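Side-chain contacts in nonsense-mediated mRNA decay protein 2 (Saccharomyces cerevisiae, PDB 4LUN), which takes part in the nonsense-mediated decay of mRNAs containing premature stop codons, seen here as its N-terminal MIF4G domain: residues L44-G47 / F48-G51; N82-K86 / N87-I91; T148-L152 / V153-R157; S185-R188 / E189-N192; S229-K232 / G233-S237. One frame throughout, in Å; residues are numbered along the deposited sequence.

Contact 1 of 5, residues L44-G47 / F48-G51; sequences LKKG and FVKG
Leu44 and Phe48 meet where the chain leaves helix 34-44 through a type I beta turn, Leu44 to Gly47, in the helical MIF4G domain. The turn is closed by a backbone hydrogen bond from Gly47 N to Leu44 O at 2.9 Å. Gly47 is the first residue to abandon helical angles, and at phi 104° a CB would collide with Lys46 O, so the position suits glycine.

The apolar contact comes next. The Leu44 and Phe48 side chains extend in parallel from the turn, and Leu44 CD2 reaches the edge of the ring, near its plane, 3.8 Å from Phe48 CE1. Phe48 has its CG beside the backbone N (chi1 -60°), which brings CD1 back to 3.6 Å from Gly47 C. Both residues are buried: Phe48 packs on Ala93 and Ile97 of helix 87-104 and on Leu80 of helix 69-81, while Leu44 rests on Val76 of helix 69-81 and on Leu56 of helix 52-60.

The third interaction lies on the solvent side. The Lys46 chain, bent at chi2 (144°), crosses Val49 at about a right angle, and its end lies against one methyl, with Lys46 CE 4.0 Å and Lys46 NZ 3.7 Å from Val49 CG2.

Contact 2 of 5, residues N82-K86 / N87-I91; sequences NVLNK and NDDVI
Asp89 turns its carboxylate back over the loop before helix 87-104 and meets Leu84 and Lys86. Its CG stands beside the backbone N (chi1 -70°), and this carries Asp89 OD2 to 3.3 Å from Leu84 CD1, the two side chains crossing obliquely. The other oxygen, OD1, probably accepts a hydrogen bond from Lys50 N.

Lys86 follows Asp89 in the same direction, its CD 3.8 Å from Asp89 OD2. Bends at chi3 (66°) and chi4 then lead the ammonium away. Lys86 NZ stays 6.0 Å from Asp89 OD2, so what touches is a methylene, CD, against the carboxylate oxygen, and no salt bridge forms, though the opposite charges may still attract weakly.

On the inner side, Val83 and Val90 cross at about a right angle, with Val83 CG1 4.2 Å from Val90 CG2. The latter methyl also sits 3.4 Å from Lys86 O. Arg145 of helix 130-152 packs against Val90, and Val146 against Val83.

Lys86 O accepts from Val90 N at 3.1 Å, nearly straight (167° at the hydrogen), and weakly from Asp89 N. After the inverse gamma turn centred on Asn85, this is the start of a helix, with Lys86 at the N-cap position.

Contact 3 of 5, residues T148-L152 / V153-R157; sequences TELYL and VGVFR
A Schellman motif ends helix 130-152, with Gly154 at its C-prime position. Its two bonds run from Val155 N to Leu150 O at 2.9 Å and from Gly154 N to Tyr151 O, also 2.9 Å. The positive phi of Gly154 (79°) favours glycine.

Leu150 O is gripped twice. Val155 N approaches nearly end-on to the carbonyl, at a C=O...N angle of 174°, whereas Phe156 N, 3.2 Å away, comes from above its plane. With the backbone so tied, the Phe156 ring lies alongside Leu150, and Leu150 CD1 is 3.6 Å from Phe156 CE2. The pair is buried against Ile97 of helix 87-104 and Leu112 and Leu113 of helix 106-116.

Tyr151 leaves on another side, its CG trans to the amide nitrogen (chi1 167°). The ring edge meets two carbonyls, with Tyr151 CD1 3.1 Å from Phe156 O and Tyr151 CE1 3.8 Å from Arg157 O, while OH bonds to Tyr227 N. Replacement by alanine would probably strip both carbonyls of that edge and deprive Tyr227 N of its acceptor.

Phe156 O is buried without a hydrogen-bond partner. The polarised C-H groups nearby, notably at Tyr151 CA, 3.2 Å from Phe156 O, probably compensate its partial charge in part.

Contact 4 of 5, residues S185-R188 / E189-N192; sequences SILR and EILN
Leu187 meets Ile190 and Leu191, three and four residues further on, near the end of helix 182-190. Leu187 CD2 lies 4.2 Å from Leu191 CG and 4.3 Å from Ile190 CD1, so a single methyl serves two neighbours. The Ile186 side chain keeps to the direction of Ile190, and its CG2 comes 4.1 Å from the same Ile190 CD1.

The conformation of Ile190 explains how that methyl gets there. Its CG1 sits between the backbone N and the carbonyl carbon, the crowded position (chi1 67°), and lies 3.4 Å from Ile186 O. Leu191 is equally close to the backbone: both its CB and its CG are 3.2 Å from Leu187 O, close packing against that oxygen.

Behind these side chains, the main chain fixes their spacing. Ile190 N bonds to Ile186 O at 3.0 Å, almost straight (174° at the hydrogen), and Leu191 N to Leu187 O at the same length. Glu189 N donates to Ser185 O and only weakly to Ile186 O. Asn192 ND2 also approaches Arg188 O, but Asn192 has two conformers, which makes this bond doubtful.

Farther out, Leu144 and Phe147 of helix 130-152 cover Ile186, and Phe207 of helix 201-210 and Phe239 of helix 231-271 cover Leu187.

The chemistry is that of an apolar helix face whose carbonyls have partners: Ile186 O and Leu187 O within the helix, Glu189 O in Asn192 N and Asn122 ND2, Leu191 O in Thr200 OG1.

Contact 5 of 5, residues S229-K232 / G233-S237; sequences SKLK and GALQS
Ser229 and Gly233 are joined by a water that donates to Ser229 O at 2.8 Å and accepts from Gly233 N at 2.9 Å. It stands in for a direct bond between backbone groups four residues apart, at the approach to helix 231-271. Direct bonds follow at once: Ala234 N to Lys230 O and Leu235 N to Leu231 O, each 2.9 Å, the second with 166° at the hydrogen.

Leu231 and Leu235 are the apolar pair. In Leu231 the CG lies opposite the backbone N (chi1 173°), and with chi2 at 71° its CD1 reaches 3.7 Å from Leu235 CD1. Leu183 and Leu187 of helix 182-190 lie against this pair.

Lys232 O takes Gln236 N at 2.9 Å and has Gln236 CB 3.3 Å away. The orientation of the Gln236 amide is doubtful, so no bond is read from it. A glycine in place of Gln236 would probably uncover Lys232 O by removing the CB and CG that lie over it.

The Lys232 chain, bent at chi3, lets NZ hydrogen-bond to Pro213 O and Arg216 O, tying the preceding loop to the helix. The negative ends of these carbonyl dipoles probably help to stabilise the ammonium charge.

Followed from the N terminus, the five contacts stand in series; none nests in or crosses another, since each joins adjoining segments. Contact 1 shapes the loop from helix 34-44 to helix 52-60, contact 2 the loop entering helix 87-104, contact 3 the exit of helix 130-152, contact 4 lies at the end of helix 182-190 and contact 5 opens helix 231-271. Contacts 1 and 2 touch through a salt bridge, Lys50 NZ to Asp88 OD2 at 3.0 Å. Val90 packs on Glu149 between contacts 2 and 3. Contact 5 touches both contact 3, through Tyr151 and Leu231, and contact 4, whereas contacts 1 and 5, centres 34 Å apart, occupy opposite sides of the chain's centre.

Contact 1 of 5, residues L44-G47 / F48-G51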
loop_
_atom_site.group_PDB
_atom_site.type_symbol
_atom_site.label_atom_id
_atom_site.label_comp_id
_atom_site.label_asym_id
_atom_site.label_seq_id
_atom_site.Cartn_x
_atom_site.Cartn_y
_atom_site.Cartn_z
ATOM N N LEU A 44 1.093 19.923 12.553
ATOM C CA LEU A 44 0.866 18.896 11.528
ATOM C C LEU A 44 2.100 18.726 10.648
ATOM O O LEU A 44 2.510 17.602 10.337
ATOM C CB LEU A 44 -0.330 19.266 10.640
ATOM C CG LEU A 44 -1.754 19.086 11.164
ATOM C CD1 LEU A 44 -2.759 19.534 10.104
ATOM C CD2 LEU A 44 -2.012 17.643 11.572
ATOM N N LYS A 45 2.682 19.859 10.259
ATOM C CA LYS A 45 3.802 19.913 9.329
ATOM C C LYS A 45 5.089 19.318 9.874
ATOM O O LYS A 45 6.032 19.088 9.116
ATOM C CB LYS A 45 4.061 21.356 8.893
ATOM C CG LYS A 45 3.419 21.723 7.577
ATOM C CD LYS A 45 3.639 23.187 7.253
ATOM C CE LYS A 45 3.094 23.517 5.878
ATOM N NZ LYS A 45 2.653 24.935 5.776
ATOM N N LYS A 46 5.150 19.074 11.177
ATOM C CA LYS A 46 6.341 18.436 11.713
ATOM C C LYS A 46 6.301 16.937 11.406
ATOM O O LYS A 46 7.301 16.233 11.560
ATOM C CB LYS A 46 6.499 18.700 13.210
ATOM C CG LYS A 46 5.947 17.618 14.109
ATOM C CD LYS A 46 6.830 17.463 15.337
ATOM C CE LYS A 46 6.432 16.248 16.157
ATOM N NZ LYS A 46 7.604 15.690 16.891
ATOM N N GLY A 47 5.141 16.460 10.959
ATOM C CA GLY A 47 5.006 15.086 10.500
ATOM C C GLY A 47 4.309 14.176 11.490
ATOM O O GLY A 47 4.224 14.475 12.684
ATOM N N PHE A 48 3.804 13.051 10.988
ATOM C CA PHE A 48 3.119 12.096 11.842
ATOM C C PHE A 48 4.140 11.105 12.393
ATOM O O PHE A 48 4.505 10.132 11.727
ATOM C CB PHE A 48 1.991 11.388 11.074
ATOM C CG PHE A 48 0.933 12.329 10.538
ATOM C CD1 PHE A 48 0.787 13.610 11.061
ATOM C CD2 PHE A 48 0.089 11.936 9.512
ATOM C CE1 PHE A 48 -0.177 14.476 10.569
ATOM C CE2 PHE A 48 -0.884 12.798 9.018
ATOM C CZ PHE A 48 -1.017 14.068 9.545
ATOM N N VAL A 49 4.625 11.386 13.600
ATOM C CA VAL A 49 5.566 10.509 14.281
ATOM C C VAL A 49 5.026 10.176 15.663
ATOM O O VAL A 49 4.065 10.790 16.126
ATOM C CB VAL A 49 6.965 11.149 14.428
ATOM C CG1 VAL A 49 7.543 11.506 13.061
ATOM C CG2 VAL A 49 6.900 12.370 15.330
ATOM N N LYS A 50 5.654 9.204 16.313
ATOM C CA LYS A 50 5.193 8.705 17.603
ATOM C C LYS A 50 5.112 9.811 18.648
ATOM O O LYS A 50 6.030 10.624 18.770
ATOM C CB LYS A 50 6.117 7.587 18.090
ATOM C CG LYS A 50 5.419 6.540 18.938
ATOM C CD LYS A 50 5.886 6.577 20.378
ATOM C CE LYS A 50 5.332 5.391 21.153
ATOM N NZ LYS A 50 5.806 4.092 20.588
ATOM N N GLY A 51 4.005 9.840 19.385
ATOM C CA GLY A 51 3.815 10.800 20.460
ATOM C C GLY A 51 3.156 12.103 20.042
ATOM O O GLY A 51 2.514 12.770 20.859
#

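Contact 2 of 5, residues N82-K86 / N87-I91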
loop_
_atom_site.group_PDB
_atom_site.type_symbol
_atom_site.label_atom_id
_atom_site.label_comp_id
_atom_site.label_asym_id
_atom_site.label_seq_id
_atom_site.Cartn_x
_atom_site.Cartn_y
_atom_site.Cartn_z
ATOM N N ASN A 82 3.943 10.984 3.197
ATOM C CA ASN A 82 5.348 10.947 3.573
ATOM C C ASN A 82 5.621 10.283 4.922
ATOM O O ASN A 82 6.723 10.392 5.459
ATOM C CB ASN A 82 5.931 12.366 3.564
ATOM C CG ASN A 82 6.024 12.946 2.164
ATOM O OD1 ASN A 82 6.542 12.306 1.247
ATOM N ND2 ASN A 82 5.522 14.162 1.993
ATOM N N VAL A 83 4.625 9.598 5.472
ATOM C CA VAL A 83 4.827 8.853 6.715
ATOM C C VAL A 83 5.941 7.827 6.520
ATOM O O VAL A 83 5.964 7.110 5.519
ATOM C CB VAL A 83 3.532 8.150 7.182
ATOM C CG1 VAL A 83 3.786 7.325 8.439
ATOM C CG2 VAL A 83 2.437 9.171 7.443
ATOM N N LEU A 84 6.869 7.771 7.470
ATOM C CA LEU A 84 8.001 6.853 7.381
ATOM C C LEU A 84 7.523 5.406 7.467
ATOM O O LEU A 84 6.369 5.148 7.815
ATOM C CB LEU A 84 8.987 7.138 8.513
ATOM C CG LEU A 84 9.417 8.595 8.679
ATOM C CD1 LEU A 84 10.153 8.798 9.997
ATOM C CD2 LEU A 84 10.284 9.034 7.507
ATOM N N ASN A 85 8.401 4.459 7.145
ATOM C CA ASN A 85 8.093 3.060 7.412
ATOM C C ASN A 85 8.536 2.694 8.824
ATOM O O ASN A 85 9.538 2.005 9.031
ATOM C CB ASN A 85 8.726 2.118 6.388
ATOM C CG ASN A 85 8.370 0.664 6.645
ATOM O OD1 ASN A 85 7.351 0.362 7.271
ATOM N ND2 ASN A 85 9.217 -0.246 6.174
ATOM N N LYS A 86 7.787 3.196 9.796
ATOM C CA LYS A 86 8.017 2.887 11.192
ATOM C C LYS A 86 6.649 2.591 11.776
ATOM O O LYS A 86 5.725 3.386 11.627
ATOM C CB LYS A 86 8.679 4.069 11.908
ATOM C CG LYS A 86 10.060 4.438 11.365
ATOM C CD LYS A 86 10.739 5.512 12.212
ATOM C CE LYS A 86 11.075 5.016 13.618
ATOM N NZ LYS A 86 12.358 4.254 13.681
ATOM N N ASN A 87 6.506 1.437 12.411
ATOM C CA ASN A 87 5.196 1.022 12.891
ATOM C C ASN A 87 4.573 2.016 13.865
ATOM O O ASN A 87 3.359 2.231 13.843
ATOM C CB ASN A 87 5.253 -0.381 13.492
ATOM C CG ASN A 87 5.484 -1.445 12.442
ATOM O OD1 ASN A 87 5.050 -1.303 11.297
ATOM N ND2 ASN A 87 6.178 -2.515 12.819
ATOM N N ASP A 88 5.403 2.634 14.697
ATOM C CA ASP A 88 4.914 3.600 15.682
ATOM C C ASP A 88 4.439 4.906 15.051
ATOM O O ASP A 88 3.499 5.537 15.545
ATOM C CB ASP A 88 5.978 3.875 16.745
ATOM C CG ASP A 88 6.066 2.770 17.778
ATOM O OD1 ASP A 88 7.196 2.337 18.085
ATOM O OD2 ASP A 88 5.005 2.338 18.285
ATOM N N ASP A 89 5.086 5.305 13.962
ATOM C CA ASP A 89 4.687 6.507 13.242
ATOM C C ASP A 89 3.363 6.290 12.507
ATOM O O ASP A 89 2.514 7.181 12.468
ATOM C CB ASP A 89 5.781 6.938 12.268
ATOM C CG ASP A 89 7.012 7.469 12.978
ATOM O OD1 ASP A 89 7.086 7.340 14.220
ATOM O OD2 ASP A 89 7.904 8.014 12.296
ATOM N N VAL A 90 3.191 5.107 11.931
ATOM C CA VAL A 90 1.916 4.735 11.304
ATOM C C VAL A 90 0.746 4.792 12.300
ATOM O O VAL A 90 -0.320 5.325 11.989
ATOM C CB VAL A 90 2.015 3.339 10.625
ATOM C CG1 VAL A 90 0.670 2.886 10.115
ATOM C CG2 VAL A 90 3.028 3.374 9.485
ATOM N N ILE A 91 0.946 4.264 13.503
ATOM C CA ILE A 91 -0.100 4.311 14.527
ATOM C C ILE A 91 -0.489 5.743 14.884
ATOM O O ILE A 91 -1.675 6.059 15.020
ATOM C CB ILE A 91 0.314 3.549 15.805
ATOM C CG1 ILE A 91 0.071 2.058 15.616
ATOM C CG2 ILE A 91 -0.462 4.028 17.017
ATOM C CD1 ILE A 91 1.208 1.206 16.100
#

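Contact 3 of 5, residues T148-L152 / V153-R157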
loop_
_atom_site.group_PDB
_atom_site.type_symbol
_atom_site.label_atom_id
_atom_site.label_comp_id
_atom_site.label_asym_id
_atom_site.label_seq_id
_atom_site.Cartn_x
_atom_site.Cartn_y
_atom_site.Cartn_z
ATOM N N THR A 148 -4.110 1.066 4.112
ATOM C CA THR A 148 -4.777 -0.121 4.626
ATOM C C THR A 148 -5.086 0.012 6.115
ATOM O O THR A 148 -6.158 -0.416 6.573
ATOM C CB THR A 148 -3.970 -1.390 4.315
ATOM O OG1 THR A 148 -3.761 -1.455 2.902
ATOM C CG2 THR A 148 -4.757 -2.629 4.716
ATOM N N GLU A 149 -4.178 0.635 6.859
ATOM C CA GLU A 149 -4.402 0.829 8.287
ATOM C C GLU A 149 -5.600 1.753 8.496
ATOM O O GLU A 149 -6.401 1.557 9.430
ATOM C CB GLU A 149 -3.166 1.411 8.980
ATOM C CG GLU A 149 -1.891 0.573 8.898
ATOM C CD GLU A 149 -1.909 -0.685 9.756
ATOM O OE1 GLU A 149 -2.954 -1.007 10.370
ATOM O OE2 GLU A 149 -0.859 -1.361 9.809
ATOM N N LEU A 150 -5.743 2.750 7.622
ATOM C CA LEU A 150 -6.881 3.674 7.711
ATOM C C LEU A 150 -8.176 3.064 7.180
ATOM O O LEU A 150 -9.282 3.491 7.546
ATOM C CB LEU A 150 -6.586 4.991 6.977
ATOM C CG LEU A 150 -5.542 5.850 7.671
ATOM C CD1 LEU A 150 -5.062 6.950 6.722
ATOM C CD2 LEU A 150 -6.144 6.454 8.941
ATOM N N TYR A 151 -8.034 2.086 6.299
ATOM C CA TYR A 151 -9.176 1.314 5.849
ATOM C C TYR A 151 -9.689 0.488 7.020
ATOM O O TYR A 151 -10.897 0.429 7.268
ATOM C CB TYR A 151 -8.785 0.403 4.669
ATOM C CG TYR A 151 -9.854 -0.631 4.384
ATOM C CD1 TYR A 151 -10.916 -0.340 3.545
ATOM C CD2 TYR A 151 -9.811 -1.889 4.977
ATOM C CE1 TYR A 151 -11.909 -1.272 3.312
ATOM C CE2 TYR A 151 -10.795 -2.821 4.753
ATOM C CZ TYR A 151 -11.839 -2.516 3.919
ATOM O OH TYR A 151 -12.811 -3.464 3.682
ATOM N N LEU A 152 -8.775 -0.153 7.744
ATOM C CA LEU A 152 -9.187 -1.079 8.796
ATOM C C LEU A 152 -9.856 -0.371 9.980
ATOM O O LEU A 152 -10.599 -0.994 10.747
ATOM C CB LEU A 152 -8.010 -1.921 9.274
ATOM C CG LEU A 152 -7.514 -2.962 8.262
ATOM C CD1 LEU A 152 -6.173 -3.514 8.711
ATOM C CD2 LEU A 152 -8.540 -4.086 8.091
ATOM N N VAL A 153 -9.594 0.917 10.134
ATOM C CA VAL A 153 -10.295 1.684 11.171
ATOM C C VAL A 153 -11.492 2.465 10.632
ATOM O O VAL A 153 -12.067 3.284 11.334
ATOM C CB VAL A 153 -9.348 2.598 12.010
ATOM C CG1 VAL A 153 -8.316 1.746 12.739
ATOM C CG2 VAL A 153 -8.682 3.654 11.136
ATOM N N GLY A 154 -11.887 2.196 9.394
ATOM C CA GLY A 154 -13.121 2.759 8.880
ATOM C C GLY A 154 -13.057 4.204 8.422
ATOM O O GLY A 154 -14.088 4.856 8.246
ATOM N N VAL A 155 -11.852 4.712 8.201
ATOM C CA VAL A 155 -11.711 6.067 7.676
ATOM C C VAL A 155 -11.814 6.060 6.152
ATOM O O VAL A 155 -12.640 6.770 5.563
ATOM C CB VAL A 155 -10.376 6.690 8.117
ATOM C CG1 VAL A 155 -10.174 8.046 7.443
ATOM C CG2 VAL A 155 -10.354 6.843 9.628
ATOM N N PHE A 156 -10.965 5.252 5.524
ATOM C CA PHE A 156 -10.924 5.095 4.071
ATOM C C PHE A 156 -11.654 3.819 3.678
ATOM O O PHE A 156 -11.077 2.741 3.769
ATOM C CB PHE A 156 -9.479 4.927 3.612
ATOM C CG PHE A 156 -8.655 6.187 3.624
ATOM C CD1 PHE A 156 -9.227 7.436 3.800
ATOM C CD2 PHE A 156 -7.283 6.106 3.418
ATOM C CE1 PHE A 156 -8.445 8.582 3.791
ATOM C CE2 PHE A 156 -6.492 7.246 3.405
ATOM C CZ PHE A 156 -7.075 8.491 3.589
ATOM N N ARG A 157 -12.889 3.921 3.204
ATOM C CA ARG A 157 -13.705 2.728 3.007
ATOM C C ARG A 157 -13.995 2.361 1.567
ATOM O O ARG A 157 -13.870 1.200 1.185
ATOM C CB ARG A 157 -15.048 2.888 3.730
ATOM C CG ARG A 157 -14.912 3.455 5.134
ATOM C CD ARG A 157 -16.268 3.484 5.843
ATOM N NE ARG A 157 -17.206 4.429 5.238
ATOM C CZ ARG A 157 -18.467 4.568 5.637
ATOM N NH1 ARG A 157 -18.933 3.830 6.636
ATOM N NH2 ARG A 157 -19.268 5.439 5.039
#

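Contact 4 of 5, residues S185-R188 / E189-N192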
loop_
_atom_site.group_PDB
_atom_site.type_symbol
_atom_site.label_atom_id
_atom_site.label_comp_id
_atom_site.label_asym_id
_atom_site.label_seq_id
_atom_site.Cartn_x
_atom_site.Cartn_y
_atom_site.Cartn_z
ATOM N N SER A 185 -9.060 -2.817 -6.064
ATOM C CA SER A 185 -8.826 -1.882 -7.165
ATOM C C SER A 185 -7.414 -1.326 -7.123
ATOM O O SER A 185 -6.714 -1.281 -8.146
ATOM C CB SER A 185 -9.850 -0.745 -7.164
ATOM O OG SER A 185 -11.153 -1.249 -7.421
ATOM N N ILE A 186 -6.992 -0.924 -5.933
ATOM C CA ILE A 186 -5.628 -0.411 -5.743
ATOM C C ILE A 186 -4.568 -1.470 -6.077
ATOM O O ILE A 186 -3.586 -1.205 -6.796
ATOM C CB ILE A 186 -5.466 0.067 -4.292
ATOM C CG1 ILE A 186 -6.309 1.319 -4.068
ATOM C CG2 ILE A 186 -3.989 0.378 -3.953
ATOM C CD1 ILE A 186 -6.490 1.663 -2.592
ATOM N N LEU A 187 -4.728 -2.671 -5.541
ATOM C CA LEU A 187 -3.717 -3.701 -5.774
ATOM C C LEU A 187 -3.675 -4.158 -7.228
ATOM O O LEU A 187 -2.595 -4.419 -7.768
ATOM C CB LEU A 187 -3.917 -4.874 -4.824
ATOM C CG LEU A 187 -3.388 -4.565 -3.427
ATOM C CD1 LEU A 187 -4.061 -5.433 -2.362
ATOM C CD2 LEU A 187 -1.880 -4.796 -3.453
ATOM N N ARG A 188 -4.830 -4.247 -7.876
ATOM C CA ARG A 188 -4.828 -4.639 -9.288
ATOM C C ARG A 188 -4.046 -3.654 -10.156
ATOM O O ARG A 188 -3.421 -4.045 -11.157
ATOM C CB ARG A 188 -6.245 -4.801 -9.836
ATOM C CG ARG A 188 -6.250 -5.581 -11.146
ATOM C CD ARG A 188 -7.497 -6.412 -11.309
ATOM N NE ARG A 188 -8.608 -5.616 -11.811
ATOM C CZ ARG A 188 -9.694 -6.135 -12.371
ATOM N NH1 ARG A 188 -9.809 -7.448 -12.508
ATOM N NH2 ARG A 188 -10.661 -5.338 -12.800
ATOM N N GLU A 189 -4.090 -2.382 -9.783
ATOM C CA GLU A 189 -3.313 -1.359 -10.476
ATOM C C GLU A 189 -1.812 -1.493 -10.182
ATOM O O GLU A 189 -1.024 -1.700 -11.090
ATOM C CB GLU A 189 -3.817 0.053 -10.122
ATOM C CG GLU A 189 -2.912 1.218 -10.602
ATOM C CD GLU A 189 -3.131 1.607 -12.064
ATOM O OE1 GLU A 189 -3.837 0.865 -12.781
ATOM O OE2 GLU A 189 -2.603 2.668 -12.491
ATOM N N ILE A 190 -1.427 -1.385 -8.915
ATOM C CA ILE A 190 -0.004 -1.278 -8.578
ATOM C C ILE A 190 0.797 -2.567 -8.807
ATOM O O ILE A 190 1.997 -2.518 -9.057
ATOM C CB ILE A 190 0.215 -0.703 -7.155
ATOM C CG1 ILE A 190 -0.285 -1.676 -6.072
ATOM C CG2 ILE A 190 -0.449 0.689 -7.036
ATOM C CD1 ILE A 190 -0.185 -1.081 -4.654
ATOM N N LEU A 191 0.139 -3.720 -8.763
ATOM C CA LEU A 191 0.853 -4.958 -9.017
ATOM C C LEU A 191 1.195 -5.119 -10.491
ATOM O O LEU A 191 2.006 -5.976 -10.851
ATOM C CB LEU A 191 0.038 -6.157 -8.548
ATOM C CG LEU A 191 -0.118 -6.247 -7.035
ATOM C CD1 LEU A 191 -0.977 -7.458 -6.685
ATOM C CD2 LEU A 191 1.236 -6.361 -6.371
ATOM N N ASN A 192 0.588 -4.280 -11.329
ATOM C CA ASN A 192 0.681 -4.463 -12.776
ATOM C C ASN A 192 1.435 -3.353 -13.511
ATOM O O ASN A 192 1.161 -3.059 -14.677
ATOM C CB ASN A 192 -0.712 -4.670 -13.375
ATOM C CG ASN A 192 -1.270 -6.060 -13.079
ATOM O OD1 ASN A 192 -0.845 -7.048 -13.680
ATOM N ND2 ASN A 192 -2.210 -6.142 -12.143
#

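Contact 5 of 5, residues S229-K232 / G233-S237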
loop_
_atom_site.group_PDB
_atom_site.type_symbol
_atom_site.label_atom_id
_atom_site.label_comp_id
_atom_site.label_asym_id
_atom_site.label_seq_id
_atom_site.Cartn_x
_atom_site.Cartn_y
_atom_site.Cartn_z
ATOM N N SER A 229 -18.050 -7.374 2.599
ATOM C CA SER A 229 -17.697 -8.761 2.940
ATOM C C SER A 229 -17.044 -9.540 1.789
ATOM O O SER A 229 -16.426 -10.583 2.013
ATOM C CB SER A 229 -18.919 -9.516 3.465
ATOM O OG SER A 229 -19.800 -9.847 2.407
ATOM N N LYS A 230 -17.159 -9.027 0.566
ATOM C CA LYS A 230 -16.506 -9.648 -0.580
ATOM C C LYS A 230 -14.996 -9.452 -0.612
ATOM O O LYS A 230 -14.311 -10.062 -1.444
ATOM C CB LYS A 230 -17.107 -9.104 -1.879
ATOM C CG LYS A 230 -18.565 -9.479 -2.087
ATOM C CD LYS A 230 -18.869 -9.602 -3.569
ATOM C CE LYS A 230 -20.350 -9.457 -3.847
ATOM N NZ LYS A 230 -20.591 -8.458 -4.931
ATOM N N LEU A 231 -14.470 -8.626 0.285
ATOM C CA LEU A 231 -13.045 -8.247 0.207
ATOM C C LEU A 231 -12.089 -9.430 0.269
ATOM O O LEU A 231 -11.212 -9.568 -0.587
ATOM C CB LEU A 231 -12.663 -7.243 1.305
ATOM C CG LEU A 231 -11.163 -6.920 1.408
ATOM C CD1 LEU A 231 -10.704 -6.071 0.220
ATOM C CD2 LEU A 231 -10.837 -6.193 2.704
ATOM N N LYS A 232 -12.239 -10.286 1.278
ATOM C CA LYS A 232 -11.308 -11.411 1.418
ATOM C C LYS A 232 -11.307 -12.337 0.191
ATOM O O LYS A 232 -10.246 -12.758 -0.282
ATOM C CB LYS A 232 -11.542 -12.167 2.737
ATOM C CG LYS A 232 -11.040 -11.395 3.935
ATOM C CD LYS A 232 -11.219 -12.153 5.259
ATOM C CE LYS A 232 -10.319 -13.368 5.355
ATOM N NZ LYS A 232 -10.195 -13.832 6.787
ATOM N N GLY A 233 -12.492 -12.614 -0.343
ATOM C CA GLY A 233 -12.629 -13.407 -1.552
ATOM C C GLY A 233 -11.982 -12.764 -2.766
ATOM O O GLY A 233 -11.340 -13.441 -3.571
ATOM N N ALA A 234 -12.155 -11.454 -2.895
ATOM C CA ALA A 234 -11.609 -10.712 -4.031
ATOM C C ALA A 234 -10.101 -10.706 -3.956
ATOM O O ALA A 234 -9.418 -10.912 -4.954
ATOM C CB ALA A 234 -12.134 -9.280 -4.034
ATOM N N LEU A 235 -9.585 -10.466 -2.757
ATOM C CA LEU A 235 -8.140 -10.441 -2.573
ATOM C C LEU A 235 -7.501 -11.815 -2.783
ATOM O O LEU A 235 -6.396 -11.929 -3.323
ATOM C CB LEU A 235 -7.783 -9.922 -1.178
ATOM C CG LEU A 235 -8.023 -8.444 -0.922
ATOM C CD1 LEU A 235 -7.636 -8.137 0.525
ATOM C CD2 LEU A 235 -7.211 -7.581 -1.903
ATOM N N GLN A 236 -8.178 -12.859 -2.330
ATOM C CA GLN A 236 -7.683 -14.212 -2.533
ATOM C C GLN A 236 -7.617 -14.530 -4.029
ATOM O O GLN A 236 -6.650 -15.117 -4.501
ATOM C CB GLN A 236 -8.558 -15.223 -1.775
ATOM C CG GLN A 236 -7.970 -15.685 -0.425
ATOM C CD GLN A 236 -8.607 -15.023 0.798
ATOM O OE1 GLN A 236 -8.318 -13.864 1.123
ATOM N NE2 GLN A 236 -9.460 -15.769 1.497
ATOM N N SER A 237 -8.640 -14.122 -4.772
ATOM C CA SER A 237 -8.667 -14.350 -6.219
ATOM C C SER A 237 -7.538 -13.593 -6.901
ATOM O O SER A 237 -6.804 -14.146 -7.736
ATOM C CB SER A 237 -9.997 -13.900 -6.820
ATOM O OG SER A 237 -9.928 -13.914 -8.240
HETATM O O HOH W 1 -15.080 -12.741 0.856
#